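Local structure of F21M12.9 protein (Arabidopsis thaliana, 3ADG) at residues 38-43 against 61-66. The protein binds double-stranded RNA and assists DICER-LIKE 1 in accurately processing primary microRNA transcripts into microRNAs in the nucleus. Sequence-based numbering, arbitrary orientation.
Sequences STVILD and QSAAEV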
loop_
_atom_site.group_PDB
_atom_site.type_symbol
_atom_site.label_atom_id
_atom_site.label_comp_id
_atom_site.label_asym_id
_atom_site.label_seq_id
_atom_site.Cartn_x
_atom_site.Cartn_y
_atom_site.Cartn_z
ATOM N N SER A 38 3.023 -5.534 0.543
ATOM C CA SER A 38 2.949 -4.386 1.446
ATOM C C SER A 38 1.590 -4.332 2.141
ATOM O O SER A 38 0.575 -4.757 1.590
ATOM C CB SER A 38 3.222 -3.076 0.688
ATOM O OG SER A 38 3.047 -1.959 1.534
ATOM N N THR A 39 1.593 -3.792 3.348
ATOM C CA THR A 39 0.383 -3.481 4.071
ATOM C C THR A 39 0.436 -1.995 4.274
ATOM O O THR A 39 1.480 -1.475 4.698
ATOM C CB THR A 39 0.314 -4.186 5.447
ATOM O OG1 THR A 39 0.382 -5.602 5.263
ATOM C CG2 THR A 39 -1.011 -3.822 6.196
ATOM N N VAL A 40 -0.649 -1.325 3.903
ATOM C CA VAL A 40 -0.848 0.091 4.214
ATOM C C VAL A 40 -1.764 0.189 5.418
ATOM O O VAL A 40 -2.791 -0.527 5.508
ATOM C CB VAL A 40 -1.344 0.977 3.001
ATOM C CG1 VAL A 40 -2.748 0.606 2.549
ATOM C CG2 VAL A 40 -1.269 2.497 3.341
ATOM N N ILE A 41 -1.396 1.086 6.329
ATOM C CA ILE A 41 -2.155 1.320 7.532
ATOM C C ILE A 41 -2.678 2.759 7.538
ATOM O O ILE A 41 -1.897 3.726 7.480
ATOM C CB ILE A 41 -1.328 1.003 8.795
ATOM C CG1 ILE A 41 -0.778 -0.434 8.721
ATOM C CG2 ILE A 41 -2.168 1.198 10.046
ATOM C CD1 ILE A 41 0.726 -0.550 8.284
ATOM N N LEU A 42 -4.003 2.872 7.594
ATOM C CA LEU A 42 -4.695 4.163 7.572
ATOM C C LEU A 42 -5.829 4.157 8.588
ATOM O O LEU A 42 -6.659 3.249 8.600
ATOM C CB LEU A 42 -5.238 4.472 6.155
ATOM C CG LEU A 42 -6.051 5.776 6.025
ATOM C CD1 LEU A 42 -5.178 7.031 6.273
ATOM C CD2 LEU A 42 -6.808 5.812 4.689
ATOM N N ASP A 43 -5.859 5.171 9.449
ATOM C CA ASP A 43 -6.920 5.279 10.464
ATOM C C ASP A 43 -7.091 3.950 11.215
ATOM O O ASP A 43 -8.221 3.498 11.423
ATOM C CB ASP A 43 -8.241 5.703 9.800
ATOM C CG ASP A 43 -9.276 6.214 10.805
ATOM O OD1 ASP A 43 -8.885 6.698 11.888
ATOM O OD2 ASP A 43 -10.484 6.137 10.491
ATOM N N GLN A 61 1.985 0.574 -3.993
ATOM C CA GLN A 61 0.925 1.020 -4.881
ATOM C C GLN A 61 -0.265 0.053 -4.858
ATOM O O GLN A 61 -1.412 0.489 -4.907
ATOM C CB GLN A 61 1.423 1.221 -6.290
ATOM C CG GLN A 61 2.361 2.394 -6.394
ATOM C CD GLN A 61 1.670 3.764 -6.340
ATOM O OE1 GLN A 61 0.420 3.864 -6.277
ATOM N NE2 GLN A 61 2.496 4.836 -6.365
ATOM N N SER A 62 0.014 -1.250 -4.821
ATOM C CA SER A 62 -1.046 -2.279 -4.800
ATOM C C SER A 62 -1.868 -2.182 -3.480
ATOM O O SER A 62 -3.105 -2.245 -3.512
ATOM C CB SER A 62 -0.425 -3.663 -4.991
ATOM O OG SER A 62 -1.387 -4.712 -4.791
ATOM N N ALA A 63 -1.163 -2.006 -2.365
ATOM C CA ALA A 63 -1.788 -1.829 -1.042
ATOM C C ALA A 63 -2.717 -0.592 -1.082
ATOM O O ALA A 63 -3.858 -0.664 -0.573
ATOM C CB ALA A 63 -0.722 -1.659 0.058
ATOM N N ALA A 64 -2.220 0.517 -1.661
ATOM C CA ALA A 64 -2.992 1.778 -1.738
ATOM C C ALA A 64 -4.240 1.566 -2.598
ATOM O O ALA A 64 -5.327 2.000 -2.222
ATOM C CB ALA A 64 -2.129 2.912 -2.285
ATOM N N GLU A 65 -4.096 0.812 -3.694
ATOM C CA GLU A 65 -5.231 0.492 -4.546
ATOM C C GLU A 65 -6.318 -0.250 -3.751
ATOM O O GLU A 65 -7.509 0.081 -3.836
ATOM C CB GLU A 65 -4.801 -0.383 -5.716
ATOM C CG GLU A 65 -6.042 -0.764 -6.584
ATOM C CD GLU A 65 -5.735 -1.662 -7.754
ATOM O OE1 GLU A 65 -6.697 -1.975 -8.494
ATOM O OE2 GLU A 65 -4.558 -1.989 -7.963
ATOM N N VAL A 66 -5.889 -1.265 -3.000
ATOM C CA VAL A 66 -6.808 -2.066 -2.164
ATOM C C VAL A 66 -7.528 -1.167 -1.169
ATOM O O VAL A 66 -8.752 -1.236 -1.042
ATOM C CB VAL A 66 -6.070 -3.211 -1.443
ATOM C CG1 VAL A 66 -6.969 -3.883 -0.390
ATOM C CG2 VAL A 66 -5.555 -4.246 -2.523
#
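Ala63 and Val40 supply the apolar part of this contact: the methyl CB of Ala63 lies 3.9 Å from CG1 of Val40 and 4.0 Å from the valine's own CB. Both residues send their CB toward the opposite segment, and their CA atoms, 5.7 Å apart, are the nearest pair between the two backbones. Val40 places CG1 between its backbone N and carbonyl carbon (chi1 67°), which brings this branch, rather than CG2, against the helix backbone, 3.5 Å from the carbonyl O of Ala63. CG1 also approaches the nitrogen of the same peptide group, Ala64 N, at 4.2 Å.

Strand 38-42 and helix 61-66 approach within 7.2 Å at their axes and are inclined by 48°, a separation in keeping with the small alanine at the interface. In the alpha-beta-beta-beta-alpha fold of this first double-stranded RNA-binding domain, the contact lays the C-terminal helix across the central strand of the antiparallel sheet, close to the middle of the domain. Leu9 of helix 5-15 and Tyr23 and Tyr47 of the flanking strands also touch Val40, so this valine joins both helices to the sheet.

Polar groups of the strand meet the helix by van der Waals contact. The Ala63 methyl sits over the backbone between Ser38 and Val40, 3.7 Å from the carbonyl O of Ser38. Ser38 OG stands 4.1 Å from that methyl, but its hydrogen bond goes to the carbonyl O of Glu24 on the adjacent strand, which satisfies the buried hydroxyl beneath the helix. On the helix side, the Ala64 methyl packs on Phe5 of helix 5-15 and on Tyr23 of strand 22-28.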